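Local coordinates for flagellar biosynthesis protein FlhA (Bacillus subtilis, PDB 3MIX) that takes part in the export of flagellar proteins through the type III secretion system, the crystallised piece being its cytosolic domain, at residues A[102-107]-A[116-121]; A[341-346]-A[364-369]. All blocks are in the same frame, centred on the assembly; numbering follows the deposited sequence.

Contact 1 of 2, residues A[102-107]-A[116-121]; sequences NEYRLK and GELLLD
The Tyr104 ring lies over Gly116 with one face, the glycine CA standing 3.8 Å from the ring centroid and 20° off its normal, a CH-pi contact across an antiparallel hairpin. With CG set between the backbone N and the carbonyl carbon (chi1 69°), the ring folds across to the neighbouring strand, and its CE2 reaches Leu118 CG at 3.8 Å. Tyr104 and Gly116 form a hydrogen-bonded pair: Tyr104 N gives its proton to Gly116 O (2.8 Å), and Gly116 N returns one to Tyr104 O (2.9 Å). Past the last bridge, Leu118 N meets Asn102 O in the carbonyl plane at 2.9 Å, while the Asn102 amide lies against Leu119 CD2. The phenol hydroxyl is hydrogen-bonded to His177 of helix 170-189, and the same helix covers Leu118 through Pro170, Val173 and Val174. Replacing the tyrosine by an alanine is likely to leave His177 without its hydroxyl partner and to uncover Gly116 and one flank of Leu118. On the other face of the sheet Glu103 and Glu117 run alongside each other in the same direction, with OE1 of Glu103 4.0 Å from OE1 of Glu117; such closeness would be expected to cost some electrostatic energy and might raise the pKa of one acid.

Contact 2 of 2, residues A[341-346]-A[364-369]; sequences CSPPVR and SYNELE
Ser364 ends the second strand of a short parallel two-stranded sheet, pairing with Cys341 at the end of the first; helix 343-353 lies on the connection between them, a beta-alpha-beta crossover. The pairing is close, Ser364 CA approaching Cys341 O at 3.2 Å in a CA-H...O contact. CB of Ser364 touches both Pro343 CA and Arg346 CG, and the serine packs against the first turn of the helix.

At Tyr365 the chain leaves the strand, and its N makes a weak, bent hydrogen bond to Cys341 O (3.4 Å, 139°). The side chain turns back over that same peptide: CG lies anti to the carbonyl carbon (chi1 -50°), which brings one ring face over the Cys341 carbonyl group. CE2 of the Tyr365 ring comes within 3.4 Å of Ser342 N, and its CD2 meets Pro343 CD at 4.2 Å, the proline crossing the tyrosine at about a right angle. Asn366 follows with its OD1 beside Pro343 CG.

Glu367 turns its carboxylate back to the start of the segment, where Ser364 N gives OE1 an almost straight bond (168°) from well above the carboxylate plane. The same OE1 forms a salt bridge with Arg265, so this buried acid has both a backbone N-H and a charge to satisfy it. Arg346, in turn, gives its NE proton to Val362 O and pairs with Glu233 and Glu262, acids that probably offset both its charge and that of the nearby Arg265. Arg346 and Glu367 form only a long salt bridge, by charge and not by a directed bond: OE2 of Glu367 lies 3.9 Å from NE of Arg346, well out of the guanidinium plane.

Overall arrangement
From the N terminus, the chain passes through strands 49-53 and 92-95 before strand 103-108 turns directly into 111-117. Contact 1 closes this short hairpin at the edge of the four-stranded mixed sheet, with helix 170-189 against one side. After a mainly helical run, broken by strand 283-288, the chain enters strand 339-341, and contact 2 closes a wider loop holding helix 343-353 and strand 362-364. The two loops are in series, neither nesting nor crossing. The centres of contact 1 and contact 2 are about 42 Å apart, on opposite sides of the chain's centre. The nearest atoms of contact 1 and contact 2 are about 25 Å apart. Contact 1 thus joins neighbouring antiparallel strands, whereas contact 2 ties together the ends of two parallel strands and the start of the helix between them.

Contact 1 of 2, residues A[102-107]-A[116-121]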
ATOM      1  N   ASN A 102      16.453 -20.696  12.220  1.00 61.97           N
ATOM      2  CA  ASN A 102      15.869 -19.476  12.761  1.00 60.47           C
ATOM      3  C   ASN A 102      15.231 -18.552  11.710  1.00 57.20           C
ATOM      4  O   ASN A 102      14.764 -17.469  12.043  1.00 56.03           O
ATOM      5  CB  ASN A 102      16.927 -18.696  13.547  1.00 62.56           C
ATOM      6  CG  ASN A 102      17.351 -19.397  14.829  1.00 66.05           C
ATOM      7  OD1 ASN A 102      16.521 -19.927  15.574  1.00 66.73           O
ATOM      8  ND2 ASN A 102      18.646 -19.383  15.100  1.00 67.33           N
ATOM      9  N   GLU A 103      15.209 -18.981  10.455  1.00 55.77           N
ATOM     10  CA  GLU A 103      14.800 -18.106   9.356  1.00 53.54           C
ATOM     11  C   GLU A 103      13.295 -18.092   9.094  1.00 50.25           C
ATOM     12  O   GLU A 103      12.650 -19.141   9.075  1.00 50.17           O
ATOM     13  CB  GLU A 103      15.523 -18.489   8.066  1.00 53.98           C
ATOM     14  CG  GLU A 103      15.952 -17.299   7.239  1.00 55.59           C
ATOM     15  CD  GLU A 103      17.316 -16.763   7.660  1.00 61.46           C
ATOM     16  OE1 GLU A 103      17.415 -16.156   8.754  1.00 63.06           O
ATOM     17  OE2 GLU A 103      18.288 -16.948   6.891  1.00 62.80           O
ATOM     18  N   TYR A 104      12.747 -16.897   8.889  1.00 47.23           N
ATOM     19  CA  TYR A 104      11.403 -16.777   8.351  1.00 43.85           C
ATOM     20  C   TYR A 104      11.407 -15.980   7.058  1.00 41.85           C
ATOM     21  O   TYR A 104      12.317 -15.187   6.802  1.00 42.44           O
ATOM     22  CB  TYR A 104      10.425 -16.173   9.365  1.00 42.69           C
ATOM     23  CG  TYR A 104      10.659 -14.712   9.671  1.00 42.12           C
ATOM     24  CD1 TYR A 104      10.124 -13.714   8.848  1.00 39.13           C
ATOM     25  CD2 TYR A 104      11.399 -14.324  10.788  1.00 42.60           C
ATOM     26  CE1 TYR A 104      10.333 -12.369   9.124  1.00 39.86           C
ATOM     27  CE2 TYR A 104      11.614 -12.982  11.076  1.00 43.87           C
ATOM     28  CZ  TYR A 104      11.071 -12.006  10.236  1.00 42.42           C
ATOM     29  OH  TYR A 104      11.272 -10.676  10.505  1.00 41.74           O
ATOM     30  N   ARG A 105      10.361 -16.190   6.271  1.00 39.33           N
ATOM     31  CA  ARG A 105      10.197 -15.562   4.973  1.00 37.99           C
ATOM     32  C   ARG A 105       8.717 -15.210   4.738  1.00 34.72           C
ATOM     33  O   ARG A 105       7.830 -15.988   5.086  1.00 34.03           O
ATOM     34  CB  ARG A 105      10.676 -16.543   3.917  1.00 39.26           C
ATOM     35  CG  ARG A 105      10.983 -15.955   2.577  1.00 43.09           C
ATOM     36  CD  ARG A 105      11.465 -17.060   1.650  1.00 49.28           C
ATOM     37  NE  ARG A 105      11.230 -16.732   0.245  1.00 53.26           N
ATOM     38  CZ  ARG A 105      11.028 -17.636  -0.715  1.00 56.70           C
ATOM     39  NH1 ARG A 105      11.004 -18.936  -0.420  1.00 57.41           N
ATOM     40  NH2 ARG A 105      10.830 -17.237  -1.971  1.00 57.30           N
ATOM     41  N   LEU A 106       8.454 -14.032   4.171  1.00 32.65           N
ATOM     42  CA  LEU A 106       7.088 -13.613   3.829  1.00 29.65           C
ATOM     43  C   LEU A 106       6.929 -13.388   2.335  1.00 28.46           C
ATOM     44  O   LEU A 106       7.732 -12.697   1.708  1.00 28.75           O
ATOM     45  CB  LEU A 106       6.672 -12.345   4.586  1.00 29.17           C
ATOM     46  CG  LEU A 106       5.189 -11.942   4.429  1.00 27.83           C
ATOM     47  CD1 LEU A 106       4.251 -12.839   5.268  1.00 26.85           C
ATOM     48  CD2 LEU A 106       4.980 -10.492   4.777  1.00 27.63           C
ATOM     49  N   LYS A 107       5.885 -13.974   1.772  1.00 27.26           N
ATOM     50  CA  LYS A 107       5.577 -13.803   0.360  1.00 27.07           C
ATOM     51  C   LYS A 107       4.201 -13.197   0.214  1.00 24.87           C
ATOM     52  O   LYS A 107       3.298 -13.501   0.985  1.00 24.10           O
ATOM     53  CB  LYS A 107       5.653 -15.136  -0.390  1.00 27.89           C
ATOM     54  CG  LYS A 107       6.972 -15.885  -0.168  1.00 31.92           C
ATOM     55  CD  LYS A 107       6.967 -17.315  -0.741  1.00 36.03           C
ATOM     56  CE  LYS A 107       7.091 -17.315  -2.272  1.00 38.84           C
ATOM     57  NZ  LYS A 107       7.732 -18.564  -2.803  1.00 38.93           N
ATOM     58  N   GLY A 116      13.777 -12.820   7.439  1.00 54.57           N
ATOM     59  CA  GLY A 116      14.368 -12.474   8.717  1.00 56.71           C
ATOM     60  C   GLY A 116      14.748 -13.695   9.521  1.00 58.91           C
ATOM     61  O   GLY A 116      14.647 -14.828   9.042  1.00 58.67           O
ATOM     62  N   GLU A 117      15.180 -13.443  10.751  1.00 61.11           N
ATOM     63  CA  GLU A 117      15.648 -14.479  11.660  1.00 63.94           C
ATOM     64  C   GLU A 117      15.196 -14.162  13.080  1.00 64.56           C
ATOM     65  O   GLU A 117      15.215 -13.007  13.508  1.00 64.65           O
ATOM     66  CB  GLU A 117      17.176 -14.623  11.587  1.00 66.75           C
ATOM     67  CG  GLU A 117      17.994 -13.374  11.988  1.00 70.24           C
ATOM     68  CD  GLU A 117      17.757 -12.155  11.086  1.00 71.26           C
ATOM     69  OE1 GLU A 117      17.511 -12.334   9.868  1.00 70.48           O
ATOM     70  OE2 GLU A 117      17.821 -11.011  11.595  1.00 72.62           O
ATOM     71  N   LEU A 118      14.772 -15.190  13.802  1.00 65.31           N
ATOM     72  CA  LEU A 118      14.342 -15.015  15.179  1.00 66.45           C
ATOM     73  C   LEU A 118      15.050 -15.970  16.131  1.00 69.69           C
ATOM     74  O   LEU A 118      15.325 -17.124  15.795  1.00 70.46           O
ATOM     75  CB  LEU A 118      12.827 -15.176  15.301  1.00 64.38           C
ATOM     76  CG  LEU A 118      11.901 -14.153  14.628  1.00 61.51           C
ATOM     77  CD1 LEU A 118      10.462 -14.648  14.702  1.00 59.77           C
ATOM     78  CD2 LEU A 118      12.024 -12.752  15.234  1.00 61.34           C
ATOM     79  N   LEU A 119      15.354 -15.463  17.319  1.00 71.87           N
ATOM     80  CA  LEU A 119      15.887 -16.270  18.406  1.00 74.97           C
ATOM     81  C   LEU A 119      14.832 -16.266  19.507  1.00 75.19           C
ATOM     82  O   LEU A 119      14.752 -15.327  20.304  1.00 75.78           O
ATOM     83  CB  LEU A 119      17.215 -15.690  18.894  1.00 77.75           C
ATOM     84  CG  LEU A 119      18.393 -15.701  17.911  1.00 78.82           C
ATOM     85  CD1 LEU A 119      19.495 -14.754  18.371  1.00 81.65           C
ATOM     86  CD2 LEU A 119      18.947 -17.110  17.716  1.00 80.70           C
ATOM     87  N   LEU A 120      14.015 -17.318  19.528  1.00 74.80           N
ATOM     88  CA  LEU A 120      12.787 -17.371  20.332  1.00 74.55           C
ATOM     89  C   LEU A 120      13.027 -17.182  21.825  1.00 77.67           C
ATOM     90  O   LEU A 120      12.194 -16.602  22.527  1.00 77.47           O
ATOM     91  CB  LEU A 120      12.038 -18.690  20.103  1.00 74.14           C
ATOM     92  CG  LEU A 120      12.099 -19.391  18.741  1.00 72.51           C
ATOM     93  CD1 LEU A 120      13.250 -20.415  18.730  1.00 75.48           C
ATOM     94  CD2 LEU A 120      10.776 -20.065  18.445  1.00 69.65           C
ATOM     95  N   ASP A 121      14.170 -17.672  22.299  1.00 80.65           N
ATOM     96  CA  ASP A 121      14.527 -17.592  23.710  1.00 83.98           C
ATOM     97  C   ASP A 121      15.153 -16.234  24.054  1.00 84.64           C
ATOM     98  O   ASP A 121      15.623 -16.033  25.173  1.00 87.62           O
ATOM     99  CB  ASP A 121      15.483 -18.737  24.081  1.00 87.10           C
ATOM    100  CG  ASP A 121      15.157 -20.042  23.354  1.00 86.95           C
ATOM    101  OD1 ASP A 121      15.184 -20.061  22.102  1.00 85.15           O
ATOM    102  OD2 ASP A 121      14.883 -21.055  24.036  1.00 89.45           O
TER

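Contact 2 of 2, residues A[341-346]-A[364-369]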
ATOM      1  N   CYS A 341       1.334  20.136  -5.149  1.00 56.28           N
ATOM      2  CA  CYS A 341       1.311  20.599  -6.528  1.00 56.93           C
ATOM      3  C   CYS A 341      -0.130  20.774  -6.953  1.00 55.64           C
ATOM      4  O   CYS A 341      -1.045  20.465  -6.182  1.00 53.77           O
ATOM      5  CB  CYS A 341       2.053  19.634  -7.458  1.00 56.63           C
ATOM      6  SG  CYS A 341       1.383  17.957  -7.511  1.00 52.09           S
ATOM      7  N   SER A 342      -0.340  21.285  -8.162  1.00 56.88           N
ATOM      8  CA  SER A 342      -1.690  21.555  -8.639  1.00 56.42           C
ATOM      9  C   SER A 342      -2.345  20.258  -9.067  1.00 53.65           C
ATOM     10  O   SER A 342      -1.645  19.337  -9.491  1.00 53.14           O
ATOM     11  CB  SER A 342      -1.688  22.579  -9.782  1.00 59.06           C
ATOM     12  OG  SER A 342      -1.085  22.052 -10.949  1.00 60.39           O
ATOM     13  N   PRO A 343      -3.689  20.177  -8.943  1.00 52.26           N
ATOM     14  CA  PRO A 343      -4.470  18.972  -9.265  1.00 49.73           C
ATOM     15  C   PRO A 343      -4.195  18.311 -10.630  1.00 49.79           C
ATOM     16  O   PRO A 343      -4.016  17.092 -10.663  1.00 48.64           O
ATOM     17  CB  PRO A 343      -5.927  19.444  -9.168  1.00 49.42           C
ATOM     18  CG  PRO A 343      -5.894  20.631  -8.277  1.00 50.82           C
ATOM     19  CD  PRO A 343      -4.524  21.229  -8.324  1.00 52.50           C
ATOM     20  N   PRO A 344      -4.168  19.079 -11.750  1.00 51.60           N
ATOM     21  CA  PRO A 344      -4.001  18.386 -13.048  1.00 51.24           C
ATOM     22  C   PRO A 344      -2.623  17.750 -13.267  1.00 51.10           C
ATOM     23  O   PRO A 344      -2.433  16.985 -14.227  1.00 51.22           O
ATOM     24  CB  PRO A 344      -4.236  19.505 -14.078  1.00 53.80           C
ATOM     25  CG  PRO A 344      -3.906  20.761 -13.356  1.00 55.42           C
ATOM     26  CD  PRO A 344      -4.364  20.533 -11.944  1.00 54.00           C
ATOM     27  N   VAL A 345      -1.685  18.060 -12.375  1.00 50.82           N
ATOM     28  CA  VAL A 345      -0.295  17.621 -12.498  1.00 50.64           C
ATOM     29  C   VAL A 345       0.048  16.514 -11.486  1.00 47.75           C
ATOM     30  O   VAL A 345       0.965  15.714 -11.696  1.00 47.50           O
ATOM     31  CB  VAL A 345       0.659  18.826 -12.305  1.00 53.53           C
ATOM     32  CG1 VAL A 345       2.075  18.460 -12.675  1.00 54.91           C
ATOM     33  CG2 VAL A 345       0.206  20.007 -13.155  1.00 55.80           C
ATOM     34  N   ARG A 346      -0.710  16.486 -10.396  1.00 45.44           N
ATOM     35  CA  ARG A 346      -0.474  15.626  -9.233  1.00 42.76           C
ATOM     36  C   ARG A 346      -0.217  14.149  -9.537  1.00 41.33           C
ATOM     37  O   ARG A 346       0.792  13.582  -9.110  1.00 41.31           O
ATOM     38  CB  ARG A 346      -1.657  15.749  -8.295  1.00 40.72           C
ATOM     39  CG  ARG A 346      -1.414  15.148  -6.963  1.00 38.89           C
ATOM     40  CD  ARG A 346      -2.510  14.157  -6.667  1.00 37.80           C
ATOM     41  NE  ARG A 346      -1.940  13.138  -5.823  1.00 38.43           N
ATOM     42  CZ  ARG A 346      -1.753  11.870  -6.141  1.00 34.43           C
ATOM     43  NH1 ARG A 346      -1.176  11.111  -5.243  1.00 36.34           N
ATOM     44  NH2 ARG A 346      -2.150  11.352  -7.294  1.00 33.03           N
ATOM     45  N   SER A 364      -2.313  17.167  -3.768  1.00 38.13           N
ATOM     46  CA  SER A 364      -2.783  18.342  -4.477  1.00 40.50           C
ATOM     47  C   SER A 364      -3.451  19.331  -3.492  1.00 41.78           C
ATOM     48  O   SER A 364      -3.914  18.931  -2.418  1.00 40.21           O
ATOM     49  CB  SER A 364      -3.701  17.958  -5.637  1.00 39.05           C
ATOM     50  OG  SER A 364      -5.059  17.948  -5.258  1.00 38.49           O
ATOM     51  N   TYR A 365      -3.486  20.610  -3.864  1.00 44.79           N
ATOM     52  CA  TYR A 365      -4.033  21.662  -2.999  1.00 47.01           C
ATOM     53  C   TYR A 365      -5.466  21.372  -2.599  1.00 45.86           C
ATOM     54  O   TYR A 365      -5.877  21.689  -1.487  1.00 46.20           O
ATOM     55  CB  TYR A 365      -3.966  23.037  -3.683  1.00 49.99           C
ATOM     56  CG  TYR A 365      -2.613  23.386  -4.258  1.00 53.29           C
ATOM     57  CD1 TYR A 365      -1.490  23.485  -3.439  1.00 56.51           C
ATOM     58  CD2 TYR A 365      -2.459  23.624  -5.619  1.00 55.91           C
ATOM     59  CE1 TYR A 365      -0.232  23.805  -3.963  1.00 60.32           C
ATOM     60  CE2 TYR A 365      -1.209  23.950  -6.154  1.00 60.53           C
ATOM     61  CZ  TYR A 365      -0.099  24.033  -5.320  1.00 62.18           C
ATOM     62  OH  TYR A 365       1.139  24.349  -5.848  1.00 66.73           O
ATOM     63  N   ASN A 366      -6.217  20.756  -3.508  1.00 45.44           N
ATOM     64  CA  ASN A 366      -7.624  20.420  -3.285  1.00 45.18           C
ATOM     65  C   ASN A 366      -7.862  19.178  -2.412  1.00 43.19           C
ATOM     66  O   ASN A 366      -9.012  18.737  -2.245  1.00 42.07           O
ATOM     67  CB  ASN A 366      -8.339  20.257  -4.629  1.00 45.18           C
ATOM     68  CG  ASN A 366      -8.603  21.584  -5.329  1.00 49.76           C
ATOM     69  OD1 ASN A 366      -9.215  21.607  -6.400  1.00 53.30           O
ATOM     70  ND2 ASN A 366      -8.145  22.697  -4.737  1.00 53.48           N
ATOM     71  N   GLU A 367      -6.779  18.612  -1.879  1.00 42.95           N
ATOM     72  CA  GLU A 367      -6.861  17.455  -0.987  1.00 41.44           C
ATOM     73  C   GLU A 367      -6.573  17.905   0.434  1.00 43.33           C
ATOM     74  O   GLU A 367      -6.812  17.174   1.390  1.00 42.66           O
ATOM     75  CB  GLU A 367      -5.910  16.330  -1.435  1.00 40.03           C
ATOM     76  CG  GLU A 367      -6.150  15.866  -2.886  1.00 36.84           C
ATOM     77  CD  GLU A 367      -5.113  14.893  -3.396  1.00 34.83           C
ATOM     78  OE1 GLU A 367      -4.014  14.802  -2.805  1.00 33.91           O
ATOM     79  OE2 GLU A 367      -5.395  14.208  -4.404  1.00 33.40           O
ATOM     80  N   LEU A 368      -6.057  19.123   0.557  1.00 46.64           N
ATOM     81  CA  LEU A 368      -5.968  19.801   1.842  1.00 49.19           C
ATOM     82  C   LEU A 368      -7.183  20.688   2.049  1.00 50.36           C
ATOM     83  O   LEU A 368      -7.542  21.466   1.174  1.00 51.50           O
ATOM     84  CB  LEU A 368      -4.690  20.625   1.947  1.00 51.44           C
ATOM     85  CG  LEU A 368      -3.372  19.848   1.909  1.00 52.00           C
ATOM     86  CD1 LEU A 368      -2.207  20.811   1.959  1.00 54.68           C
ATOM     87  CD2 LEU A 368      -3.271  18.807   3.034  1.00 51.57           C
ATOM     88  N   GLU A 369      -7.824  20.541   3.201  1.00 51.10           N
ATOM     89  CA  GLU A 369      -8.966  21.365   3.580  1.00 53.05           C
ATOM     90  C   GLU A 369      -8.594  22.842   3.599  1.00 56.04           C
ATOM     91  O   GLU A 369      -7.457  23.199   3.907  1.00 57.59           O
ATOM     92  CB  GLU A 369      -9.485  20.949   4.953  1.00 52.68           C
ATOM     93  CG  GLU A 369     -10.441  19.780   4.920  1.00 51.38           C
ATOM     94  CD  GLU A 369     -10.809  19.300   6.310  1.00 51.92           C
ATOM     95  OE1 GLU A 369      -9.889  18.990   7.101  1.00 51.56           O
ATOM     96  OE2 GLU A 369     -12.020  19.228   6.607  1.00 52.41           O
TER